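Local coordinates for protein tail component (Lactobacillus phage J-1, PDB 5LY8) that forms part of the phage's distal tail, this piece being its second carbohydrate-binding module, which probably recognises sugars on the surface of the host cell, at residues 121-127 and 140-146; 10-15 and 232-238; 45-51 and 71-77; 152-156 and 194-198. One frame throughout, in Å; residues are numbered along the deposited sequence.

Interaction 1: residues 121-127 and 140-146; sequences KIVASLA and FSGTVYD
In the antiparallel hairpin formed by strands 121-130 and 138-144, Ser125 faces Thr143 and Ala127 faces Ser141 as hydrogen-bonded pairs. Ser125 N gives its hydrogen to Thr143 O at 2.8 Å, and the amide of Ala127 runs almost straight, at 176°, to Ser141 O. On this face the side chains are small: Ala127 CB lies 3.5 Å from Ser141 OG, and a water is held jointly by Ser125 O, Ser141 OG and Thr143 OG1. Ser125 OG itself turns to Asn115 of the preceding strand. The other face looks into the beta sandwich of this concanavalin-clan module and is apolar. There Leu126 meets the Phe140 ring at its edge, CG lying 3.9 Å from CE1 in the ring plane, while Phe181 of the opposing sheet packs on both residues. Gly142, opposite Leu126, adds no side chain to this layer. Near Val123 the order changes: Leu116 of the neighbouring strand stands opposite two residues, Val123 and Ala124, in a classic beta bulge, and Tyr145 N reaches Val123 O from above the carbonyl plane. Past the last strand pair a carboxylate takes the place of a backbone carbonyl. Asp146 swings across Ile122, its CG trans to the backbone N (chi1 -171°), and accepts from Ile122 N through OD2 at 2.9 Å, while a water links its OD1 to the ammonium of Lys121, an exposed residue.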
# COMPACT_ATOMS: atom_id res chain seq x y z
N LYS A 121 5.15 -13.01 4.66
CA LYS A 121 4.76 -12.21 5.81
C LYS A 121 4.92 -10.74 5.50
O LYS A 121 5.85 -10.35 4.79
CB LYS A 121 5.62 -12.57 7.02
CG LYS A 121 5.30 -13.97 7.57
CD LYS A 121 5.98 -14.20 8.94
CE LYS A 121 5.79 -15.62 9.44
NZ LYS A 121 4.40 -15.84 9.90
N ILE A 122 4.05 -9.90 6.07
CA ILE A 122 4.21 -8.46 5.99
C ILE A 122 5.51 -8.04 6.67
O ILE A 122 5.81 -8.45 7.80
CB ILE A 122 3.04 -7.76 6.71
CG1 ILE A 122 1.66 -8.07 6.09
CG2 ILE A 122 3.28 -6.23 6.81
CD1 ILE A 122 1.47 -7.46 4.65
N VAL A 123 6.26 -7.18 5.95
CA VAL A 123 7.40 -6.48 6.50
C VAL A 123 6.96 -5.02 6.74
O VAL A 123 7.18 -4.49 7.83
CB VAL A 123 8.66 -6.60 5.63
CG1 VAL A 123 9.78 -5.67 6.12
CG2 VAL A 123 9.15 -8.04 5.61
N ALA A 124 6.32 -4.39 5.75
CA ALA A 124 5.80 -3.03 5.93
C ALA A 124 4.46 -2.92 5.24
O ALA A 124 4.27 -3.47 4.15
CB ALA A 124 6.77 -1.98 5.35
N SER A 125 3.52 -2.18 5.85
CA SER A 125 2.19 -1.98 5.29
C SER A 125 1.74 -0.55 5.46
O SER A 125 1.63 -0.06 6.61
CB SER A 125 1.18 -2.91 5.96
OG SER A 125 -0.14 -2.63 5.47
N LEU A 126 1.51 0.12 4.32
CA LEU A 126 0.98 1.48 4.29
C LEU A 126 -0.53 1.37 4.02
O LEU A 126 -0.91 0.75 3.03
CB LEU A 126 1.67 2.28 3.19
CG LEU A 126 1.35 3.78 3.09
CD1 LEU A 126 2.42 4.49 2.28
CD2 LEU A 126 -0.04 4.05 2.47
N ALA A 127 -1.36 1.94 4.88
CA ALA A 127 -2.80 1.90 4.65
C ALA A 127 -3.41 3.28 4.68
O ALA A 127 -2.94 4.17 5.39
CB ALA A 127 -3.50 1.00 5.67
N PHE A 140 -4.46 7.52 7.83
CA PHE A 140 -3.23 7.04 7.23
C PHE A 140 -2.47 6.30 8.32
O PHE A 140 -2.24 6.86 9.39
CB PHE A 140 -2.46 8.27 6.73
CG PHE A 140 -1.02 8.15 6.31
CD1 PHE A 140 -0.61 7.14 5.47
CD2 PHE A 140 -0.11 9.11 6.69
CE1 PHE A 140 0.72 7.07 5.03
CE2 PHE A 140 1.22 9.05 6.27
CZ PHE A 140 1.62 8.03 5.44
N SER A 141 -2.13 5.03 8.07
CA SER A 141 -1.40 4.23 9.05
C SER A 141 -0.21 3.55 8.44
O SER A 141 -0.17 3.29 7.23
CB SER A 141 -2.32 3.22 9.74
OG SER A 141 -2.71 2.16 8.86
N GLY A 142 0.77 3.26 9.28
CA GLY A 142 1.95 2.53 8.86
C GLY A 142 2.23 1.44 9.85
O GLY A 142 2.26 1.71 11.06
N THR A 143 2.43 0.22 9.36
CA THR A 143 2.70 -0.95 10.19
C THR A 143 3.95 -1.62 9.76
O THR A 143 4.25 -1.70 8.55
CB THR A 143 1.50 -1.93 10.06
OG1 THR A 143 0.32 -1.24 10.50
CG2 THR A 143 1.66 -3.18 10.91
N VAL A 144 4.67 -2.11 10.69
CA VAL A 144 5.86 -2.89 10.46
C VAL A 144 5.63 -4.29 11.02
O VAL A 144 5.01 -4.44 12.09
CB VAL A 144 7.15 -2.29 11.01
CG1 VAL A 144 7.08 -2.18 12.50
CG2 VAL A 144 8.43 -3.01 10.52
N TYR A 145 6.02 -5.39 10.38
CA TYR A 145 5.86 -6.78 10.83
C TYR A 145 4.44 -7.31 10.59
O TYR A 145 3.55 -6.55 10.16
CB TYR A 145 6.33 -7.05 12.29
CG TYR A 145 7.58 -6.33 12.72
CD1 TYR A 145 8.77 -6.45 12.00
CD2 TYR A 145 7.59 -5.53 13.86
CE1 TYR A 145 9.94 -5.82 12.43
CE2 TYR A 145 8.76 -4.93 14.32
CZ TYR A 145 9.93 -5.06 13.58
OH TYR A 145 11.09 -4.45 14.02
N ASP A 146 4.24 -8.61 10.88
CA ASP A 146 3.07 -9.39 10.58
C ASP A 146 2.39 -10.02 11.77
O ASP A 146 3.06 -10.50 12.70
CB ASP A 146 3.53 -10.53 9.59
CG ASP A 146 2.43 -11.37 8.97
OD1 ASP A 146 1.92 -12.28 9.64
OD2 ASP A 146 2.11 -11.15 7.81
O HOH W 1 3.11 -13.89 11.44
O HOH W 2 -0.77 0.23 8.35

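Interaction 2: residues 10-15 and 232-238; sequences VKQKSE and EWINVDY
Glu232 brings its CA against Glu15 O where the edge strand 11-20 of the six-stranded antiparallel sheet runs beside strand 223-238, joining the two ends of the modelled chain; its carboxylate is engaged by Arg16 and Gln95. Trp233 forms a hydrogen-bonded pair with Glu15, its O accepting from Glu15 N at 2.8 Å; its indole leads away from strand 11-15, with NE1 bonded to Pro83 O. Ile234 touches Ser14 only lightly, CG2 to CB. At Asn235 the strand kinks, its backbone left-handed (phi 55°, psi 47°), which asparagine tolerates well, and the register slips by one residue: a beta bulge. Val236 then resumes the pairing with Lys13, and its branched side chain lies across the end of Glu15, CG1 being 3.4 Å from OE2, a carboxylate oxygen that also meets Ser86. Asp237 points along the same side as Gln12, whose amide is nearly coplanar with the carboxylate; NE2 meets OD1 at 2.7 Å, nearly along the C-O axis. Tyr238 closes the ladder with Lys11. Its ring receives Lys11 CB at CE2, 3.6 Å away, while Lys13, with CG between its backbone N and carbonyl carbon (chi1 67°) and its chain bent at the end, brings its ammonium over one face. This cation-pi contact puts Lys13 NZ 3.8 Å from the centroid of the Tyr238 ring.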
# COMPACT_ATOMS: atom_id res chain seq x y z
N VAL A 10 33.69 2.92 -5.35
CA VAL A 10 32.26 2.56 -5.23
C VAL A 10 31.44 3.75 -5.65
O VAL A 10 31.64 4.80 -5.14
CB VAL A 10 31.79 2.20 -3.78
CG1 VAL A 10 30.48 1.38 -3.81
CG2 VAL A 10 32.87 1.49 -2.98
N LYS A 11 30.53 3.54 -6.57
CA LYS A 11 29.50 4.47 -6.98
C LYS A 11 28.15 3.82 -6.70
O LYS A 11 28.09 2.67 -6.37
CB LYS A 11 29.63 4.84 -8.45
CG LYS A 11 30.97 5.50 -8.76
CD LYS A 11 31.20 5.78 -10.23
CE LYS A 11 32.58 6.38 -10.44
NZ LYS A 11 33.54 5.27 -10.65
N GLN A 12 27.07 4.58 -6.82
CA GLN A 12 25.72 4.03 -6.58
C GLN A 12 24.69 4.46 -7.63
O GLN A 12 24.82 5.49 -8.22
CB GLN A 12 25.24 4.45 -5.21
CG GLN A 12 26.16 3.97 -4.11
CD GLN A 12 25.61 4.28 -2.75
OE1 GLN A 12 25.17 5.39 -2.49
NE2 GLN A 12 25.67 3.29 -1.86
N LYS A 13 23.65 3.65 -7.82
CA LYS A 13 22.54 4.03 -8.69
C LYS A 13 21.17 3.48 -8.20
O LYS A 13 21.15 2.70 -7.28
CB LYS A 13 22.85 3.59 -10.09
CG LYS A 13 22.90 2.10 -10.34
CD LYS A 13 23.18 1.85 -11.81
CE LYS A 13 23.42 0.39 -12.12
NZ LYS A 13 24.75 -0.05 -11.63
N SER A 14 20.06 3.88 -8.83
CA SER A 14 18.76 3.27 -8.53
C SER A 14 18.49 2.18 -9.56
O SER A 14 18.96 2.27 -10.70
CB SER A 14 17.65 4.31 -8.50
OG SER A 14 17.40 4.90 -9.76
N GLU A 15 17.79 1.11 -9.14
CA GLU A 15 17.49 -0.02 -10.02
C GLU A 15 16.00 -0.32 -9.93
O GLU A 15 15.54 -0.84 -8.90
CB GLU A 15 18.32 -1.26 -9.67
CG GLU A 15 19.80 -1.00 -9.69
CD GLU A 15 20.70 -2.14 -9.26
OE1 GLU A 15 20.20 -3.11 -8.63
OE2 GLU A 15 21.92 -2.02 -9.50
N GLU A 232 11.84 0.52 -6.65
CA GLU A 232 13.25 0.66 -6.99
C GLU A 232 14.14 0.39 -5.82
O GLU A 232 13.92 0.93 -4.74
CB GLU A 232 13.58 2.10 -7.45
CG GLU A 232 12.84 2.65 -8.64
CD GLU A 232 13.15 4.10 -8.94
OE1 GLU A 232 13.00 4.47 -10.13
OE2 GLU A 232 13.39 4.89 -8.00
N TRP A 233 15.22 -0.37 -6.07
CA TRP A 233 16.31 -0.44 -5.13
C TRP A 233 17.08 0.88 -5.30
O TRP A 233 17.25 1.33 -6.43
CB TRP A 233 17.25 -1.60 -5.46
CG TRP A 233 16.64 -2.95 -5.24
CD1 TRP A 233 16.35 -3.88 -6.19
CD2 TRP A 233 16.25 -3.51 -3.99
NE1 TRP A 233 15.88 -5.02 -5.60
CE2 TRP A 233 15.81 -4.83 -4.25
CE3 TRP A 233 16.30 -3.07 -2.66
CZ2 TRP A 233 15.35 -5.68 -3.24
CZ3 TRP A 233 15.82 -3.91 -1.67
CH2 TRP A 233 15.35 -5.19 -1.96
N ILE A 234 17.51 1.50 -4.20
CA ILE A 234 18.22 2.77 -4.29
C ILE A 234 19.56 2.69 -3.55
O ILE A 234 19.77 1.78 -2.74
CB ILE A 234 17.37 3.98 -3.85
CG1 ILE A 234 17.04 3.90 -2.36
CG2 ILE A 234 16.11 4.17 -4.75
CD1 ILE A 234 16.21 5.05 -1.79
N ASN A 235 20.48 3.60 -3.89
CA ASN A 235 21.83 3.64 -3.30
C ASN A 235 22.50 2.26 -3.49
O ASN A 235 22.97 1.65 -2.51
CB ASN A 235 21.76 4.02 -1.79
CG ASN A 235 21.02 5.30 -1.53
OD1 ASN A 235 21.27 6.35 -2.13
ND2 ASN A 235 20.07 5.22 -0.62
N VAL A 236 22.42 1.71 -4.73
CA VAL A 236 22.96 0.37 -5.01
C VAL A 236 24.42 0.54 -5.38
O VAL A 236 24.73 1.14 -6.42
CB VAL A 236 22.23 -0.44 -6.11
CG1 VAL A 236 22.81 -1.87 -6.20
CG2 VAL A 236 20.72 -0.49 -5.88
N ASP A 237 25.32 -0.06 -4.60
CA ASP A 237 26.76 0.01 -4.93
C ASP A 237 27.07 -0.69 -6.23
O ASP A 237 26.55 -1.71 -6.51
CB ASP A 237 27.60 -0.68 -3.87
CG ASP A 237 27.65 0.05 -2.57
OD1 ASP A 237 27.27 1.22 -2.53
OD2 ASP A 237 28.12 -0.56 -1.58
N TYR A 238 28.00 -0.13 -6.98
CA TYR A 238 28.54 -0.77 -8.19
C TYR A 238 29.94 -0.22 -8.42
O TYR A 238 30.28 0.85 -7.96
CB TYR A 238 27.62 -0.58 -9.40
CG TYR A 238 27.69 0.77 -10.05
CD1 TYR A 238 28.49 1.00 -11.16
CD2 TYR A 238 26.96 1.84 -9.56
CE1 TYR A 238 28.57 2.25 -11.75
CE2 TYR A 238 27.02 3.09 -10.16
CZ TYR A 238 27.83 3.29 -11.25
OH TYR A 238 27.91 4.51 -11.82
O HOH W 3 24.35 -0.43 -8.80

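Interaction 3: residues 45-51 and 71-77; sequences NDANVQS and NYWNGPS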
# COMPACT_ATOMS: atom_id res chain seq x y z
N ASN A 45 -13.78 -9.20 13.05
CA ASN A 45 -14.12 -9.51 11.67
C ASN A 45 -13.63 -10.90 11.28
O ASN A 45 -12.72 -11.46 11.90
CB ASN A 45 -13.50 -8.47 10.73
CG ASN A 45 -14.05 -7.07 10.94
OD1 ASN A 45 -15.29 -6.84 11.09
ND2 ASN A 45 -13.19 -6.11 10.96
N ASP A 46 -14.20 -11.41 10.18
CA ASP A 46 -13.72 -12.65 9.60
C ASP A 46 -12.56 -12.33 8.66
O ASP A 46 -12.24 -11.15 8.39
CB ASP A 46 -14.87 -13.39 8.92
CG ASP A 46 -15.91 -13.84 9.95
OD1 ASP A 46 -15.50 -14.26 11.06
OD2 ASP A 46 -17.11 -13.67 9.68
N ALA A 47 -11.88 -13.38 8.17
CA ALA A 47 -10.68 -13.21 7.38
C ALA A 47 -10.83 -12.31 6.18
O ALA A 47 -11.80 -12.39 5.45
CB ALA A 47 -10.13 -14.58 6.95
N ASN A 48 -9.78 -11.51 5.94
CA ASN A 48 -9.71 -10.65 4.75
C ASN A 48 -9.82 -11.50 3.48
O ASN A 48 -9.23 -12.58 3.41
CB ASN A 48 -8.35 -9.95 4.72
CG ASN A 48 -8.09 -9.08 5.93
OD1 ASN A 48 -9.02 -8.55 6.54
ND2 ASN A 48 -6.81 -8.91 6.27
N VAL A 49 -10.50 -10.97 2.46
CA VAL A 49 -10.63 -11.66 1.18
C VAL A 49 -10.05 -10.81 0.07
O VAL A 49 -10.27 -9.59 0.02
CB VAL A 49 -12.10 -12.08 0.91
CG1 VAL A 49 -12.24 -12.72 -0.49
CG2 VAL A 49 -12.57 -13.08 1.97
N GLN A 50 -9.33 -11.47 -0.83
CA GLN A 50 -8.78 -10.85 -2.03
C GLN A 50 -9.53 -11.48 -3.20
O GLN A 50 -9.38 -12.67 -3.46
CB GLN A 50 -7.28 -11.17 -2.17
CG GLN A 50 -6.45 -10.70 -0.97
CD GLN A 50 -5.05 -11.22 -0.99
OE1 GLN A 50 -4.27 -10.94 -1.90
NE2 GLN A 50 -4.69 -12.01 0.01
N SER A 51 -10.43 -10.71 -3.82
CA SER A 51 -11.23 -11.23 -4.94
C SER A 51 -11.66 -10.11 -5.83
O SER A 51 -11.73 -8.96 -5.42
CB SER A 51 -12.44 -11.99 -4.42
OG SER A 51 -13.46 -11.11 -4.00
N ASN A 71 -19.05 -10.00 7.12
CA ASN A 71 -18.32 -9.52 8.28
C ASN A 71 -16.82 -9.46 7.92
O ASN A 71 -15.98 -9.74 8.77
CB ASN A 71 -18.57 -10.39 9.52
CG ASN A 71 -17.94 -9.81 10.77
OD1 ASN A 71 -17.80 -8.59 10.92
ND2 ASN A 71 -17.54 -10.68 11.68
N TYR A 72 -16.49 -9.07 6.67
CA TYR A 72 -15.08 -9.00 6.29
C TYR A 72 -14.83 -7.99 5.21
O TYR A 72 -15.75 -7.62 4.47
CB TYR A 72 -14.51 -10.38 5.89
CG TYR A 72 -15.28 -11.11 4.82
CD1 TYR A 72 -15.08 -10.84 3.47
CD2 TYR A 72 -16.19 -12.11 5.15
CE1 TYR A 72 -15.77 -11.52 2.48
CE2 TYR A 72 -16.88 -12.82 4.16
CZ TYR A 72 -16.68 -12.51 2.83
OH TYR A 72 -17.33 -13.21 1.83
N TRP A 73 -13.57 -7.58 5.10
CA TRP A 73 -13.09 -6.71 4.03
C TRP A 73 -12.80 -7.58 2.81
O TRP A 73 -12.16 -8.64 2.93
CB TRP A 73 -11.80 -6.00 4.49
CG TRP A 73 -12.03 -4.97 5.55
CD1 TRP A 73 -12.09 -5.19 6.90
CD2 TRP A 73 -12.35 -3.59 5.34
NE1 TRP A 73 -12.42 -4.01 7.56
CE2 TRP A 73 -12.55 -3.01 6.61
CE3 TRP A 73 -12.44 -2.77 4.19
CZ2 TRP A 73 -12.88 -1.65 6.77
CZ3 TRP A 73 -12.74 -1.42 4.35
CH2 TRP A 73 -12.94 -0.87 5.63
N ASN A 74 -13.28 -7.14 1.65
CA ASN A 74 -13.09 -7.89 0.41
C ASN A 74 -12.85 -6.95 -0.76
O ASN A 74 -13.60 -5.98 -0.94
CB ASN A 74 -14.34 -8.75 0.14
CG ASN A 74 -14.23 -9.67 -1.06
OD1 ASN A 74 -13.18 -9.77 -1.71
ND2 ASN A 74 -15.30 -10.43 -1.29
N GLY A 75 -11.79 -7.18 -1.53
CA GLY A 75 -11.56 -6.44 -2.76
C GLY A 75 -10.38 -7.03 -3.48
O GLY A 75 -9.74 -7.96 -2.97
N PRO A 76 -10.09 -6.50 -4.66
CA PRO A 76 -9.01 -7.07 -5.47
C PRO A 76 -7.62 -6.76 -4.98
O PRO A 76 -7.40 -5.71 -4.37
CB PRO A 76 -9.25 -6.45 -6.86
CG PRO A 76 -9.91 -5.17 -6.56
CD PRO A 76 -10.80 -5.42 -5.37
N SER A 77 -6.69 -7.66 -5.25
CA SER A 77 -5.29 -7.43 -4.98
C SER A 77 -4.44 -7.79 -6.17
O SER A 77 -4.84 -8.62 -7.02
CB SER A 77 -4.81 -8.19 -3.75
OG SER A 77 -4.57 -9.54 -4.09
O HOH W 4 -11.78 -8.65 7.09
O HOH W 5 -19.08 -13.34 11.44
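Gln50 meets Gly75 and Ser77 where the short strand 49-50 lies parallel to strand 73-81, at the margin of the mixed sheet of this lectin-like beta sandwich. From CB outward its chain heads for Ser77: CB is 3.7 Å from Ser77 OG, CG approaches Ser77 OG and CB, and CD leads to a flat amide whose OE1 accepts the Ser77 hydroxyl. That bond arrives in the carbonyl plane on a lone pair. Because CG stands anti to the carbonyl carbon (chi1 -58°) and the chain stays extended, the amide can span the gap to a residue two places beyond Gly75; OE1 also accepts from Gly34 N, so two donors grip one oxygen. Along the backbone the parallel ladder is made by Val49 N to Trp73 O at 2.9 Å, Gly75 N to Val49 O at 3.2 Å, and Ser51 N to Gly75 O, the last from well above the carbonyl plane. Gly75, without a side chain, suits a place where the chain is almost fully extended before Pro76. On the other face Val49 uses its branches separately: CG2 packs on Tyr72 CE1 at 3.6 Å, and CG1 lies against the Asn74 amide. Trp73, buried, packs against Phe38, Phe216 and Trp212, with its side chain about 7 Å from that of Asp130, a magnesium ligand. Before the strands pair, the two segments are joined by Asp46 N to Asn71 O and by a water that donates to Asp46 O and Asn48 OD1 and accepts from Trp73 N, 2.9 Å away.

Interaction 4: residues 152-156 and 194-198; sequences MLFFD and ETRTV
Glu194 OE1 is gripped by two nitrogens of Arg196, NH1 at 2.9 Å and NH2 at 3.0 Å, a salt bridge within strand 191-197 that steadies the side chains facing strand 151-158. The strands belong to the two opposed sheets of the beta sandwich, so side chains and waters, rather than a backbone ladder, join them. Bent at chi2 (-70°), Glu194 lays its aliphatic part over Phe154: CG sits above the ring centre, 3.5 Å from the centroid, in a CH-pi contact. Phe154 is a suitable floor, buried and wedged edge-to-face with Phe140 and Phe181. The other oxygen, Glu194 OE2, comes within 2.5 Å of Asp156 OD2, with the carboxylate planes 60° apart; so close an approach suggests that one acid is probably protonated and donates to the other. Arg196, similarly bent at chi2, runs past Leu153 in the opposite direction, CG to CD1 at 4.1 Å, and its NH1 also donates to Thr195 O. Leucine serves well here because one methyl, CD1, packs on both the arginine's alkyl stem and Val198 CG2. A classic beta bulge sets Leu153 and Phe154 together against Gly142 of the next strand and turns both side chains toward the opposing sheet. Two waters complete the bridge, each donating to Leu153 O: one accepts from Arg196 NE, the other from Arg196 NH2, 2.7 Å away.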
# COMPACT_ATOMS: atom_id res chain seq x y z
N MET A 152 1.80 -1.23 14.82
CA MET A 152 1.28 -0.09 14.09
C MET A 152 2.08 1.10 14.60
O MET A 152 1.98 1.48 15.78
CB MET A 152 -0.23 0.10 14.27
CG MET A 152 -0.74 1.29 13.45
SD MET A 152 -2.52 1.50 13.46
CE MET A 152 -2.99 0.22 12.38
N LEU A 153 2.96 1.65 13.74
CA LEU A 153 3.85 2.75 14.10
C LEU A 153 3.11 4.06 14.28
O LEU A 153 3.54 4.89 15.07
CB LEU A 153 4.94 2.89 13.05
CG LEU A 153 5.88 1.68 12.92
CD1 LEU A 153 6.80 1.85 11.73
CD2 LEU A 153 6.74 1.48 14.19
N PHE A 154 2.06 4.30 13.52
CA PHE A 154 1.29 5.54 13.67
C PHE A 154 -0.10 5.30 13.12
O PHE A 154 -0.30 4.42 12.28
CB PHE A 154 1.96 6.73 12.94
CG PHE A 154 2.08 6.52 11.45
CD1 PHE A 154 3.20 5.90 10.91
CD2 PHE A 154 1.09 6.96 10.58
CE1 PHE A 154 3.31 5.70 9.53
CE2 PHE A 154 1.19 6.74 9.21
CZ PHE A 154 2.30 6.11 8.70
N PHE A 155 -1.02 6.13 13.56
CA PHE A 155 -2.41 6.17 13.14
C PHE A 155 -2.70 7.65 13.04
O PHE A 155 -2.81 8.33 14.06
CB PHE A 155 -3.25 5.49 14.22
CG PHE A 155 -4.74 5.34 13.95
CD1 PHE A 155 -5.60 6.41 14.08
CD2 PHE A 155 -5.27 4.09 13.67
CE1 PHE A 155 -6.98 6.26 13.86
CE2 PHE A 155 -6.65 3.93 13.48
CZ PHE A 155 -7.50 5.02 13.59
N ASP A 156 -2.74 8.19 11.82
CA ASP A 156 -2.85 9.63 11.58
C ASP A 156 -4.21 9.97 11.02
O ASP A 156 -4.51 9.64 9.87
CB ASP A 156 -1.72 10.10 10.63
CG ASP A 156 -0.32 10.18 11.22
OD1 ASP A 156 -0.16 9.86 12.43
OD2 ASP A 156 0.61 10.55 10.47
N GLU A 194 5.86 10.15 7.90
CA GLU A 194 6.20 9.54 9.17
C GLU A 194 7.43 8.68 8.98
O GLU A 194 7.39 7.75 8.15
CB GLU A 194 5.04 8.68 9.69
CG GLU A 194 3.79 9.45 10.08
CD GLU A 194 3.86 10.31 11.32
OE1 GLU A 194 4.84 10.22 12.09
OE2 GLU A 194 2.85 11.01 11.58
N THR A 195 8.48 8.94 9.75
CA THR A 195 9.68 8.13 9.71
C THR A 195 9.90 7.53 11.07
O THR A 195 9.74 8.23 12.08
CB THR A 195 10.88 9.01 9.34
OG1 THR A 195 10.65 9.60 8.05
CG2 THR A 195 12.20 8.23 9.34
N ARG A 196 10.30 6.25 11.14
CA ARG A 196 10.68 5.65 12.43
C ARG A 196 11.97 4.90 12.26
O ARG A 196 12.17 4.22 11.24
CB ARG A 196 9.61 4.71 13.01
CG ARG A 196 8.24 5.37 13.26
CD ARG A 196 8.32 6.39 14.41
NE ARG A 196 7.00 6.94 14.70
CZ ARG A 196 6.39 7.92 14.03
NH1 ARG A 196 7.01 8.52 13.02
NH2 ARG A 196 5.16 8.29 14.35
N THR A 197 12.85 4.99 13.25
CA THR A 197 14.06 4.19 13.22
C THR A 197 13.65 2.90 13.86
O THR A 197 13.30 2.90 15.05
CB THR A 197 15.18 4.87 13.98
OG1 THR A 197 15.45 6.12 13.35
CG2 THR A 197 16.46 4.00 14.03
N VAL A 198 13.66 1.81 13.09
CA VAL A 198 13.22 0.50 13.57
C VAL A 198 14.45 -0.37 13.82
O VAL A 198 15.24 -0.64 12.90
CB VAL A 198 12.26 -0.14 12.54
CG1 VAL A 198 11.82 -1.54 13.01
CG2 VAL A 198 11.02 0.74 12.28
O HOH W 6 5.87 4.97 16.49
O HOH W 7 3.74 7.45 16.55

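Overall arrangement
Interactions 1 and 4 adjoin, their centres about 10 Å apart: strands 138-144 and 151-158 are sheet neighbours, with Gly142 O and Leu153 N 2.8 Å apart in a probable hydrogen bond, and Tyr145 packs on Val198. Interaction 1 pairs strands within the mixed sheet, whereas interaction 4 joins that sheet to the six-stranded one. Interaction 3 reaches the mixed sheet about 17 Å from interaction 1, centre to centre, and lies close to a metal site, the side chain of Trp73 being about 9 Å from a bound magnesium ion. Interaction 2 lies away from the magnesium sites, about 37 Å from interaction 3 between centres, and encloses the other three along the chain.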